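Local coordinates for tubulin-like protein CetZ2 (Haloferax volcanii, PDB 4B45) that binds GTP as a tubulin/FtsZ-like cytoskeletal protein, has GTPase activity, and takes part in controlling cell shape in an archaeon, at residues A[126-131]-A[157-162]; A[111-116]-A[151-156]; A[4-9]-A[35-40]; A[264-269]-A[296-301]. All coordinates share one frame; numbering follows the deposited sequence.

Interaction 1 (A[126-131]-A[157-162]); sequences PVYVLG and ADAVLL
The backbone N of Asp158 gives a 2.8 Å hydrogen bond to Val127 O, and the side chain of the same residue answers it: Asp158 OD2 accepts from Val127 N at 2.9 Å in a nearly straight bond of 168°. The parallel strands beyond this double tie, 127-131 and 159-162, belong to a beta-alpha-beta unit of the Rossmann-like GTPase domain, with helix 140-156 as the crossover. Asp158 CG sits beside its own backbone N (chi1 -76°), which brings OD2 across to the neighbouring strand, where it is met on its anti side. With an alanine here, the amide of Val127 would probably lose its acceptor and this end of the pair would be held by one bond instead of two. Val129 then takes over, its N bonding to Ala159 O and its O receiving Leu161 N. Its CG2 rests on Ala157 CB at 3.8 Å. On the face holding Tyr128 and Leu130, the tyrosine ring turns its edge to Ala159 N, 3.7 Å from CD1, with its plane 83° from the Asp158 carboxylate. Leu130 and Leu161 run alongside each other in the same direction, with Leu130 CD1 3.8 Å from Leu161 CD2.

Interaction 2 (A[111-116]-A[151-156]); sequences GAPVLA and KTVARE
Around Pro113 and Val153, whose CA atoms are 5.0 Å apart, the two helical segments run almost parallel, with 11° between their directions and 9.0 Å between their axes at closest approach. Both helices, 107-120 and 140-156, lie over the same face of the central sheet of the GTPase domain, where Ala116 and Val153 rest together on Val129. Pro113 carries the contact. Its ring reaches across to the pair Thr152 and Val153, with CB only 3.4 Å from Thr152 CG2, tighter than usual for two carbons, and CG 3.7 Å from Val153 CG1. Thr152 meets the ring at about a right angle. It offers its methyl because CG2 is anti to the backbone N, while OG1 (chi1 -53°) turns back to a hydrogen bond with Arg148 O of its own helix. Helix 107-120 is kinked at the proline, whose N has no hydrogen to give to the preceding turn. In the last turn of helix 140-156, Thr152 O accepts from both Arg155 N and Glu156 N. Glu156 CB points toward helix 107-120, but its carboxylate leads off to a long charge pairing with Arg155 and a weak one with Lys117. Thr152 OG1 and the Glu156 carboxylate thus find partners beside the contact, and the helices meet here through carbon against carbon, a junction that depends on close fit and not on directional bonds.

Interaction 3 (A[4-9]-A[35-40]); sequences VLIGVG and VAVNTA. With GSP (5'-guanosine-diphosphate-monothiophosphate), chain C.
The flat amide of Asn38 lies across the backbone of Gly9, with ND2 3.4 Å from Gly9 C and the Gly9 CA beneath the same face. Its two ends are both engaged: OD1 accepts from Thr39 N at 2.6 Å and, weakly, from Ala40 N, while ND2 donates to a water that reaches on weakly to Gly9 O. A chi1 of -151°, with CG roughly anti to the backbone N, carries the amide over the glycine. A leucine in its place would probably leave the Thr39 amide without its acceptor and the water without its donor, loosening a hold on the following turn. Behind this end the strands run parallel, Gly7 N bonding to Val35 O and Val37 N to Gly7 O at 2.7 Å. Val37 O holds two donors, Gly9 N and a second water, which also bridges to Gly9 O. Ile6 and Val37 run alongside each other, their CG2 atoms 4.0 Å apart, under Leu115 and Val82 of the covering helices. The backbone angles of Gly9 (phi 87°, psi -180°) themselves call for glycine, and a CB there would strike the nucleotide; Gly9 CA is 3.6 Å from GSP O1B. With Gln10 N and Ala11 N bonding to the nucleotide at the start of helix 9-26, this is consistent with the glycine-rich strand-turn-helix of a Rossmann-type beta-alpha-beta unit, set at the GTP site.

Interaction 4 (A[264-269]-A[296-301]); sequences DAALVV and MQVRGG
Leu267 lays its CD1 methyl against the backbone and root of Arg299, 3.7 Å from Arg299 O and 3.8 Å from Arg299 CB. With CG anti to the backbone N (chi1 171°), the leucine leans toward the neighbouring strand, and it also packs on Glu212, Val213 and Thr216 of helix 210-217. The arginine departs from the same spot in extended form, its guanidinium leading away to a long, weak ion pair with Glu212. On the opposite face Val298 forks over two residues: CG2 is 4.2 Å from Ala266 CB, and CG1 touches Val268 CG2. Val289 of helix 279-293 packs on both Ala266 and Val268. That helix is the crossover of a beta-alpha-beta unit in the C-terminal domain, so strands 263-272 and 298-304 run parallel, and the second is the outermost of the sheet within this chain. Four backbone bonds tie the strands. Arg299 N points at Ala266 O at 178°, Arg299 O receives Val268 N, and Gly301 N reaches Val268 O. The first rung is longer, with Ala266 N 3.2 Å from Gln297 O and tilted 35° from the carbonyl plane. Just before it, Asp264 and Ala265 both face Gly317 of the other neighbouring strand in a classic beta bulge. At this end a water bridges the chains, donating to Asp264 O at 2.8 Å and accepting from Met296 N at 3.0 Å.

How the interactions relate
Along the chain, interaction 3 closes before the others open, interactions 1 and 2 interleave, and interaction 4 comes last. Interactions 1, 3 and 4 each pair neighbouring parallel strands of one long mixed sheet that spans the GTPase and C-terminal domains, whereas interaction 2 joins helices lying on it. Interactions 1 and 2 have centres 9 Å apart and touch, Val153 CG2 packing on Val160 CG2 at 3.6 Å. Leu115 links interaction 2 to Ile6 and Val8 of interaction 3. These three therefore form one continuous core, with the nucleotide at its edge. Interaction 4, centred about 31 Å from interaction 3, repeats the beta-alpha-beta principle on the other side of the chain's centre.

Interaction 1 (A[126-131]-A[157-162])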
loop_
_atom_site.group_PDB
_atom_site.type_symbol
_atom_site.label_atom_id
_atom_site.label_comp_id
_atom_site.label_asym_id
_atom_site.label_seq_id
_atom_site.Cartn_x
_atom_site.Cartn_y
_atom_site.Cartn_z
ATOM N N PRO A 126 12.902 3.700 -6.823
ATOM C CA PRO A 126 11.847 4.545 -6.261
ATOM C C PRO A 126 11.635 4.307 -4.772
ATOM O O PRO A 126 11.764 3.175 -4.279
ATOM C CB PRO A 126 10.592 4.134 -7.055
ATOM C CG PRO A 126 10.970 2.870 -7.779
ATOM C CD PRO A 126 12.441 2.964 -8.014
ATOM N N VAL A 127 11.328 5.388 -4.066
ATOM C CA VAL A 127 10.888 5.314 -2.674
ATOM C C VAL A 127 9.395 5.639 -2.610
ATOM O O VAL A 127 8.972 6.744 -2.954
ATOM C CB VAL A 127 11.706 6.255 -1.774
ATOM C CG1 VAL A 127 11.297 6.084 -0.315
ATOM C CG2 VAL A 127 13.203 5.976 -1.948
ATOM N N TYR A 128 8.602 4.650 -2.218
ATOM C CA TYR A 128 7.159 4.804 -2.126
ATOM C C TYR A 128 6.758 4.870 -0.669
ATOM O O TYR A 128 7.407 4.261 0.175
ATOM C CB TYR A 128 6.460 3.597 -2.755
ATOM C CG TYR A 128 6.801 3.377 -4.211
ATOM C CD1 TYR A 128 6.735 4.424 -5.122
ATOM C CD2 TYR A 128 7.200 2.122 -4.678
ATOM C CE1 TYR A 128 7.048 4.228 -6.467
ATOM C CE2 TYR A 128 7.521 1.925 -6.019
ATOM C CZ TYR A 128 7.438 2.983 -6.906
ATOM O OH TYR A 128 7.745 2.806 -8.246
ATOM N N VAL A 129 5.688 5.603 -0.376
ATOM C CA VAL A 129 5.070 5.540 0.934
ATOM C C VAL A 129 3.773 4.755 0.812
ATOM O O VAL A 129 2.925 5.055 -0.035
ATOM C CB VAL A 129 4.774 6.943 1.519
ATOM C CG1 VAL A 129 3.867 6.848 2.774
ATOM C CG2 VAL A 129 6.064 7.672 1.851
ATOM N N LEU A 130 3.643 3.714 1.627
ATOM C CA LEU A 130 2.364 3.040 1.785
ATOM C C LEU A 130 1.707 3.701 2.994
ATOM O O LEU A 130 2.083 3.443 4.152
ATOM C CB LEU A 130 2.572 1.536 1.984
ATOM C CG LEU A 130 1.357 0.640 2.212
ATOM C CD1 LEU A 130 0.312 0.760 1.083
ATOM C CD2 LEU A 130 1.835 -0.812 2.376
ATOM N N GLY A 131 0.770 4.606 2.724
ATOM C CA GLY A 131 0.217 5.444 3.776
ATOM C C GLY A 131 -1.194 5.083 4.187
ATOM O O GLY A 131 -2.071 4.916 3.330
ATOM N N ALA A 157 8.012 11.734 -1.639
ATOM C CA ALA A 157 8.063 10.345 -2.089
ATOM C C ALA A 157 7.886 10.259 -3.599
ATOM O O ALA A 157 7.458 11.221 -4.243
ATOM C CB ALA A 157 6.985 9.517 -1.378
ATOM N N ASP A 158 8.208 9.111 -4.177
ATOM C CA ASP A 158 8.016 8.958 -5.615
ATOM C C ASP A 158 6.557 8.686 -5.903
ATOM O O ASP A 158 6.058 9.045 -6.964
ATOM C CB ASP A 158 8.916 7.880 -6.199
ATOM C CG ASP A 158 10.343 8.351 -6.342
ATOM O OD1 ASP A 158 10.596 9.202 -7.223
ATOM O OD2 ASP A 158 11.206 7.897 -5.558
ATOM N N ALA A 159 5.881 8.055 -4.944
ATOM C CA ALA A 159 4.426 7.999 -4.930
ATOM C C ALA A 159 3.916 7.571 -3.564
ATOM O O ALA A 159 4.626 6.931 -2.781
ATOM C CB ALA A 159 3.885 7.064 -6.016
ATOM N N VAL A 160 2.667 7.927 -3.293
ATOM C CA VAL A 160 2.017 7.558 -2.055
ATOM C C VAL A 160 0.814 6.670 -2.350
ATOM O O VAL A 160 -0.221 7.146 -2.796
ATOM C CB VAL A 160 1.592 8.820 -1.269
ATOM C CG1 VAL A 160 0.913 8.439 0.055
ATOM C CG2 VAL A 160 2.810 9.688 -1.007
ATOM N N LEU A 161 0.958 5.372 -2.099
ATOM C CA LEU A 161 -0.150 4.441 -2.228
ATOM C C LEU A 161 -1.004 4.521 -0.951
ATOM O O LEU A 161 -0.535 4.225 0.150
ATOM C CB LEU A 161 0.393 3.025 -2.459
ATOM C CG LEU A 161 -0.582 1.843 -2.430
ATOM C CD1 LEU A 161 -1.699 2.038 -3.433
ATOM C CD2 LEU A 161 0.156 0.497 -2.657
ATOM N N LEU A 162 -2.255 4.935 -1.090
ATOM C CA LEU A 162 -3.086 5.195 0.081
ATOM C C LEU A 162 -4.030 4.060 0.420
ATOM O O LEU A 162 -4.685 3.491 -0.454
ATOM C CB LEU A 162 -3.908 6.470 -0.107
ATOM C CG LEU A 162 -3.234 7.828 0.093
ATOM C CD1 LEU A 162 -4.268 8.953 -0.082
ATOM C CD2 LEU A 162 -2.564 7.901 1.471
#

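Interaction 2 (A[111-116]-A[151-156])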
loop_
_atom_site.group_PDB
_atom_site.type_symbol
_atom_site.label_atom_id
_atom_site.label_comp_id
_atom_site.label_asym_id
_atom_site.label_seq_id
_atom_site.Cartn_x
_atom_site.Cartn_y
_atom_site.Cartn_z
ATOM N N GLY A 111 7.715 11.045 11.199
ATOM C CA GLY A 111 8.906 10.396 10.686
ATOM C C GLY A 111 8.850 9.910 9.243
ATOM O O GLY A 111 9.883 9.844 8.584
ATOM N N ALA A 112 7.670 9.548 8.741
ATOM C CA ALA A 112 7.606 8.992 7.387
ATOM C C ALA A 112 8.163 9.936 6.323
ATOM O O ALA A 112 8.991 9.522 5.516
ATOM C CB ALA A 112 6.183 8.521 7.027
ATOM N N PRO A 113 7.725 11.212 6.320
ATOM C CA PRO A 113 8.217 12.100 5.261
ATOM C C PRO A 113 9.717 12.303 5.377
ATOM O O PRO A 113 10.423 12.352 4.368
ATOM C CB PRO A 113 7.518 13.427 5.567
ATOM C CG PRO A 113 6.335 13.061 6.398
ATOM C CD PRO A 113 6.769 11.897 7.207
ATOM N N VAL A 114 10.190 12.437 6.614
ATOM C CA VAL A 114 11.606 12.616 6.876
ATOM C C VAL A 114 12.436 11.450 6.326
ATOM O O VAL A 114 13.420 11.657 5.626
ATOM C CB VAL A 114 11.848 12.800 8.378
ATOM C CG1 VAL A 114 13.329 12.932 8.669
ATOM C CG2 VAL A 114 11.084 14.021 8.869
ATOM N N LEU A 115 12.031 10.227 6.642
ATOM C CA LEU A 115 12.740 9.054 6.155
ATOM C C LEU A 115 12.599 8.897 4.625
ATOM O O LEU A 115 13.554 8.506 3.924
ATOM C CB LEU A 115 12.234 7.814 6.889
ATOM C CG LEU A 115 13.006 6.520 6.683
ATOM C CD1 LEU A 115 14.454 6.759 7.027
ATOM C CD2 LEU A 115 12.412 5.401 7.537
ATOM N N ALA A 116 11.423 9.222 4.099
ATOM C CA ALA A 116 11.204 9.120 2.657
ATOM C C ALA A 116 12.127 10.083 1.926
ATOM O O ALA A 116 12.777 9.713 0.951
ATOM C CB ALA A 116 9.753 9.398 2.297
ATOM N N LYS A 151 0.329 15.690 2.699
ATOM C CA LYS A 151 0.836 16.769 1.871
ATOM C C LYS A 151 2.347 16.633 1.703
ATOM O O LYS A 151 2.868 16.780 0.615
ATOM C CB LYS A 151 0.483 18.121 2.486
ATOM C CG LYS A 151 -0.222 19.069 1.543
ATOM C CD LYS A 151 -0.326 20.454 2.167
ATOM C CE LYS A 151 -0.656 21.521 1.129
ATOM N NZ LYS A 151 -0.742 22.890 1.724
ATOM N N THR A 152 3.046 16.327 2.786
ATOM C CA THR A 152 4.499 16.272 2.724
ATOM C C THR A 152 5.002 15.065 1.943
ATOM O O THR A 152 5.875 15.199 1.085
ATOM C CB THR A 152 5.140 16.260 4.120
ATOM O OG1 THR A 152 4.642 17.361 4.892
ATOM C CG2 THR A 152 6.647 16.371 3.994
ATOM N N VAL A 153 4.463 13.886 2.237
ATOM C CA VAL A 153 4.912 12.694 1.526
ATOM C C VAL A 153 4.590 12.745 0.035
ATOM O O VAL A 153 5.339 12.197 -0.771
ATOM C CB VAL A 153 4.389 11.381 2.148
ATOM C CG1 VAL A 153 4.955 11.208 3.544
ATOM C CG2 VAL A 153 2.856 11.335 2.152
ATOM N N ALA A 154 3.497 13.408 -0.339
ATOM C CA ALA A 154 3.149 13.508 -1.754
ATOM C C ALA A 154 4.173 14.321 -2.538
ATOM O O ALA A 154 4.250 14.204 -3.761
ATOM C CB ALA A 154 1.763 14.083 -1.945
ATOM N N ARG A 155 4.946 15.151 -1.840
ATOM C CA ARG A 155 6.026 15.896 -2.481
ATOM C C ARG A 155 7.357 15.156 -2.426
ATOM O O ARG A 155 8.123 15.191 -3.375
ATOM C CB ARG A 155 6.208 17.270 -1.840
ATOM C CG ARG A 155 5.144 18.291 -2.184
ATOM C CD ARG A 155 5.545 19.649 -1.639
ATOM N NE ARG A 155 6.233 19.505 -0.359
ATOM C CZ ARG A 155 6.968 20.452 0.213
ATOM N NH1 ARG A 155 7.121 21.630 -0.378
ATOM N NH2 ARG A 155 7.555 20.218 1.380
ATOM N N GLU A 156 7.636 14.500 -1.308
ATOM C CA GLU A 156 8.953 13.916 -1.086
ATOM C C GLU A 156 9.104 12.488 -1.606
ATOM O O GLU A 156 10.208 12.071 -1.940
ATOM C CB GLU A 156 9.328 13.948 0.405
ATOM C CG GLU A 156 9.197 15.307 1.085
ATOM C CD GLU A 156 10.169 16.338 0.556
ATOM O OE1 GLU A 156 11.090 15.961 -0.204
ATOM O OE2 GLU A 156 10.012 17.529 0.908
#

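Interaction 3 (A[4-9]-A[35-40])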
loop_
_atom_site.group_PDB
_atom_site.type_symbol
_atom_site.label_atom_id
_atom_site.label_comp_id
_atom_site.label_asym_id
_atom_site.label_seq_id
_atom_site.Cartn_x
_atom_site.Cartn_y
_atom_site.Cartn_z
ATOM N N VAL A 4 11.998 -3.520 -0.228
ATOM C CA VAL A 4 12.409 -3.446 1.175
ATOM C C VAL A 4 11.387 -2.622 1.941
ATOM O O VAL A 4 11.047 -1.507 1.537
ATOM C CB VAL A 4 13.790 -2.772 1.344
ATOM C CG1 VAL A 4 14.052 -2.475 2.820
ATOM C CG2 VAL A 4 14.883 -3.642 0.783
ATOM N N LEU A 5 10.872 -3.173 3.031
ATOM C CA LEU A 5 9.813 -2.498 3.764
ATOM C C LEU A 5 10.379 -1.839 5.011
ATOM O O LEU A 5 11.116 -2.469 5.751
ATOM C CB LEU A 5 8.727 -3.494 4.162
ATOM C CG LEU A 5 8.106 -4.293 3.021
ATOM C CD1 LEU A 5 7.057 -5.293 3.556
ATOM C CD2 LEU A 5 7.492 -3.352 1.995
ATOM N N ILE A 6 10.024 -0.577 5.244
ATOM C CA ILE A 6 10.357 0.082 6.499
ATOM C C ILE A 6 9.116 0.654 7.162
ATOM O O ILE A 6 8.623 1.705 6.764
ATOM C CB ILE A 6 11.347 1.235 6.295
ATOM C CG1 ILE A 6 12.572 0.762 5.511
ATOM C CG2 ILE A 6 11.752 1.817 7.652
ATOM C CD1 ILE A 6 13.266 1.879 4.781
ATOM N N GLY A 7 8.626 -0.025 8.190
ATOM C CA GLY A 7 7.528 0.504 8.982
ATOM C C GLY A 7 7.982 1.632 9.887
ATOM O O GLY A 7 9.064 1.575 10.473
ATOM N N VAL A 8 7.165 2.673 9.992
ATOM C CA VAL A 8 7.444 3.771 10.914
ATOM C C VAL A 8 6.228 4.022 11.807
ATOM O O VAL A 8 5.145 4.354 11.326
ATOM C CB VAL A 8 7.831 5.067 10.171
ATOM C CG1 VAL A 8 8.089 6.183 11.167
ATOM C CG2 VAL A 8 9.067 4.839 9.314
ATOM N N GLY A 9 6.397 3.844 13.109
ATOM C CA GLY A 9 5.255 3.934 13.998
ATOM C C GLY A 9 4.526 2.606 14.131
ATOM O O GLY A 9 4.882 1.583 13.523
ATOM N N VAL A 35 11.870 -3.855 8.199
ATOM C CA VAL A 35 12.356 -3.277 9.442
ATOM C C VAL A 35 11.277 -2.366 10.003
ATOM O O VAL A 35 10.645 -1.626 9.255
ATOM C CB VAL A 35 13.608 -2.418 9.200
ATOM C CG1 VAL A 35 14.193 -1.935 10.523
ATOM C CG2 VAL A 35 14.638 -3.197 8.444
ATOM N N ALA A 36 11.068 -2.398 11.312
ATOM C CA ALA A 36 10.134 -1.458 11.921
ATOM C C ALA A 36 10.868 -0.471 12.813
ATOM O O ALA A 36 11.721 -0.854 13.607
ATOM C CB ALA A 36 9.038 -2.188 12.691
ATOM N N VAL A 37 10.549 0.807 12.635
ATOM C CA VAL A 37 11.115 1.873 13.429
ATOM C C VAL A 37 9.999 2.485 14.274
ATOM O O VAL A 37 8.901 2.713 13.780
ATOM C CB VAL A 37 11.713 2.975 12.532
ATOM C CG1 VAL A 37 12.456 4.011 13.379
ATOM C CG2 VAL A 37 12.633 2.369 11.471
ATOM N N ASN A 38 10.282 2.755 15.541
ATOM C CA ASN A 38 9.282 3.335 16.439
ATOM C C ASN A 38 9.945 4.010 17.621
ATOM O O ASN A 38 11.156 3.900 17.801
ATOM C CB ASN A 38 8.338 2.257 16.955
ATOM C CG ASN A 38 6.963 2.794 17.272
ATOM O OD1 ASN A 38 6.794 3.974 17.582
ATOM N ND2 ASN A 38 5.964 1.929 17.175
ATOM N N THR A 39 9.139 4.695 18.426
ATOM C CA THR A 39 9.611 5.402 19.614
ATOM C C THR A 39 8.909 4.826 20.831
ATOM O O THR A 39 9.163 5.239 21.957
ATOM C CB THR A 39 9.254 6.898 19.537
ATOM O OG1 THR A 39 7.849 7.043 19.266
ATOM C CG2 THR A 39 10.043 7.573 18.424
ATOM N N ALA A 40 7.994 3.889 20.580
ATOM C CA ALA A 40 7.325 3.150 21.633
ATOM C C ALA A 40 7.948 1.765 21.681
ATOM O O ALA A 40 7.884 1.024 20.703
ATOM C CB ALA A 40 5.811 3.057 21.341
HETATM P PG GSP C . 1.237 7.760 18.376
HETATM O O3B GSP C . 2.291 7.349 17.238
HETATM S S1G GSP C . -0.627 8.360 17.708
HETATM O O2G GSP C . 1.053 6.584 19.380
HETATM O O3G GSP C . 1.840 8.953 19.002
HETATM P PB GSP C . 2.085 6.289 16.061
HETATM O O1B GSP C . 2.723 4.949 16.332
HETATM O O2B GSP C . 2.736 6.868 14.812
HETATM P PA GSP C . -0.067 4.876 14.945
HETATM O O1A GSP C . -0.807 3.873 15.789
HETATM O O2A GSP C . 0.919 4.124 14.089
HETATM O O3A GSP C . 0.557 6.034 15.799
HETATM O "O5'" GSP C . -1.019 5.571 13.933
HETATM C "C5'" GSP C . -2.348 5.856 14.213
HETATM C "C4'" GSP C . -3.207 5.728 13.028
HETATM O "O4'" GSP C . -3.010 4.489 12.415
HETATM C "C3'" GSP C . -4.642 5.789 13.365
HETATM O "O3'" GSP C . -5.276 6.303 12.258
HETATM C "C2'" GSP C . -5.037 4.397 13.551
HETATM O "O2'" GSP C . -6.375 4.244 13.217
HETATM C "C1'" GSP C . -4.219 3.705 12.572
HETATM N N9 GSP C . -3.806 2.361 12.921
HETATM C C8 GSP C . -3.290 1.959 14.087
HETATM N N7 GSP C . -2.980 0.650 14.005
HETATM C C5 GSP C . -3.298 0.213 12.749
HETATM C C6 GSP C . -3.178 -1.048 12.104
HETATM O O6 GSP C . -2.671 -2.156 12.756
HETATM N N1 GSP C . -3.599 -1.153 10.820
HETATM C C2 GSP C . -4.104 -0.081 10.169
HETATM N N2 GSP C . -4.533 -0.266 8.778
HETATM N N3 GSP C . -4.227 1.129 10.736
HETATM C C4 GSP C . -3.826 1.295 12.052
HETATM O O HOH W 1 7.199 0.646 13.297
HETATM O O HOH W 2 6.387 -0.493 15.638
#

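Interaction 4 (A[264-269]-A[296-301])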
loop_
_atom_site.group_PDB
_atom_site.type_symbol
_atom_site.label_atom_id
_atom_site.label_comp_id
_atom_site.label_asym_id
_atom_site.label_seq_id
_atom_site.Cartn_x
_atom_site.Cartn_y
_atom_site.Cartn_z
ATOM N N ASP A 264 -3.929 9.249 -13.748
ATOM C CA ASP A 264 -3.022 9.555 -14.835
ATOM C C ASP A 264 -2.494 8.273 -15.481
ATOM O O ASP A 264 -2.223 8.238 -16.677
ATOM C CB ASP A 264 -1.866 10.430 -14.319
ATOM C CG ASP A 264 -0.832 10.725 -15.393
ATOM O OD1 ASP A 264 -1.119 11.548 -16.292
ATOM O OD2 ASP A 264 0.269 10.134 -15.343
ATOM N N ALA A 265 -2.342 7.221 -14.689
ATOM C CA ALA A 265 -1.805 5.970 -15.206
ATOM C C ALA A 265 -2.485 4.802 -14.521
ATOM O O ALA A 265 -3.042 4.944 -13.432
ATOM C CB ALA A 265 -0.290 5.901 -14.986
ATOM N N ALA A 266 -2.449 3.643 -15.162
ATOM C CA ALA A 266 -3.068 2.470 -14.586
ATOM C C ALA A 266 -2.335 1.229 -15.034
ATOM O O ALA A 266 -1.740 1.201 -16.111
ATOM C CB ALA A 266 -4.527 2.388 -14.999
ATOM N N LEU A 267 -2.387 0.203 -14.196
ATOM C CA LEU A 267 -1.861 -1.103 -14.550
ATOM C C LEU A 267 -2.910 -2.164 -14.236
ATOM O O LEU A 267 -3.333 -2.334 -13.089
ATOM C CB LEU A 267 -0.565 -1.390 -13.796
ATOM C CG LEU A 267 -0.087 -2.825 -13.950
ATOM C CD1 LEU A 267 0.299 -3.092 -15.421
ATOM C CD2 LEU A 267 1.067 -3.124 -13.009
ATOM N N VAL A 268 -3.334 -2.877 -15.272
ATOM C CA VAL A 268 -4.356 -3.889 -15.109
ATOM C C VAL A 268 -3.749 -5.275 -15.161
ATOM O O VAL A 268 -3.204 -5.697 -16.182
ATOM C CB VAL A 268 -5.406 -3.782 -16.209
ATOM C CG1 VAL A 268 -6.534 -4.763 -15.951
ATOM C CG2 VAL A 268 -5.905 -2.350 -16.295
ATOM N N VAL A 269 -3.848 -5.979 -14.046
ATOM C CA VAL A 269 -3.325 -7.324 -13.954
ATOM C C VAL A 269 -4.524 -8.233 -13.747
ATOM O O VAL A 269 -5.317 -8.040 -12.822
ATOM C CB VAL A 269 -2.290 -7.463 -12.787
ATOM C CG1 VAL A 269 -1.758 -8.893 -12.668
ATOM C CG2 VAL A 269 -1.129 -6.497 -12.975
ATOM N N MET A 296 -4.119 8.034 -20.644
ATOM C CA MET A 296 -3.432 7.679 -21.887
ATOM C C MET A 296 -2.306 6.669 -21.637
ATOM O O MET A 296 -1.564 6.317 -22.559
ATOM C CB MET A 296 -2.848 8.925 -22.557
ATOM C CG MET A 296 -3.861 10.023 -22.835
ATOM S SD MET A 296 -5.145 9.419 -23.934
ATOM C CE MET A 296 -4.144 9.105 -25.361
ATOM N N GLN A 297 -2.181 6.212 -20.394
ATOM C CA GLN A 297 -1.105 5.297 -20.024
ATOM C C GLN A 297 -1.634 4.104 -19.254
ATOM O O GLN A 297 -1.246 3.884 -18.104
ATOM C CB GLN A 297 -0.070 5.998 -19.150
ATOM C CG GLN A 297 0.467 7.302 -19.686
ATOM C CD GLN A 297 1.534 7.871 -18.773
ATOM O OE1 GLN A 297 1.298 8.839 -18.042
ATOM N NE2 GLN A 297 2.712 7.250 -18.787
ATOM N N VAL A 298 -2.532 3.349 -19.878
ATOM C CA VAL A 298 -3.032 2.122 -19.291
ATOM C C VAL A 298 -2.187 0.968 -19.790
ATOM O O VAL A 298 -2.132 0.694 -20.996
ATOM C CB VAL A 298 -4.514 1.868 -19.654
ATOM C CG1 VAL A 298 -4.935 0.479 -19.199
ATOM C CG2 VAL A 298 -5.402 2.928 -19.033
ATOM N N ARG A 299 -1.516 0.311 -18.854
ATOM C CA ARG A 299 -0.696 -0.862 -19.139
ATOM C C ARG A 299 -1.427 -2.107 -18.659
ATOM O O ARG A 299 -2.340 -2.030 -17.820
ATOM C CB ARG A 299 0.655 -0.750 -18.409
ATOM C CG ARG A 299 1.549 0.365 -18.940
ATOM C CD ARG A 299 2.805 0.564 -18.083
ATOM N NE ARG A 299 3.822 1.294 -18.829
ATOM C CZ ARG A 299 3.879 2.620 -18.921
ATOM N NH1 ARG A 299 2.986 3.374 -18.294
ATOM N NH2 ARG A 299 4.832 3.188 -19.645
ATOM N N GLY A 300 -1.013 -3.265 -19.149
ATOM C CA GLY A 300 -1.669 -4.488 -18.732
ATOM C C GLY A 300 -0.782 -5.704 -18.829
ATOM O O GLY A 300 0.146 -5.741 -19.629
ATOM N N GLY A 301 -1.081 -6.707 -18.018
ATOM C CA GLY A 301 -0.351 -7.956 -18.067
ATOM C C GLY A 301 -1.086 -9.007 -17.272
ATOM O O GLY A 301 -1.991 -8.689 -16.497
HETATM O O HOH W 3 -2.790 9.999 -18.763
#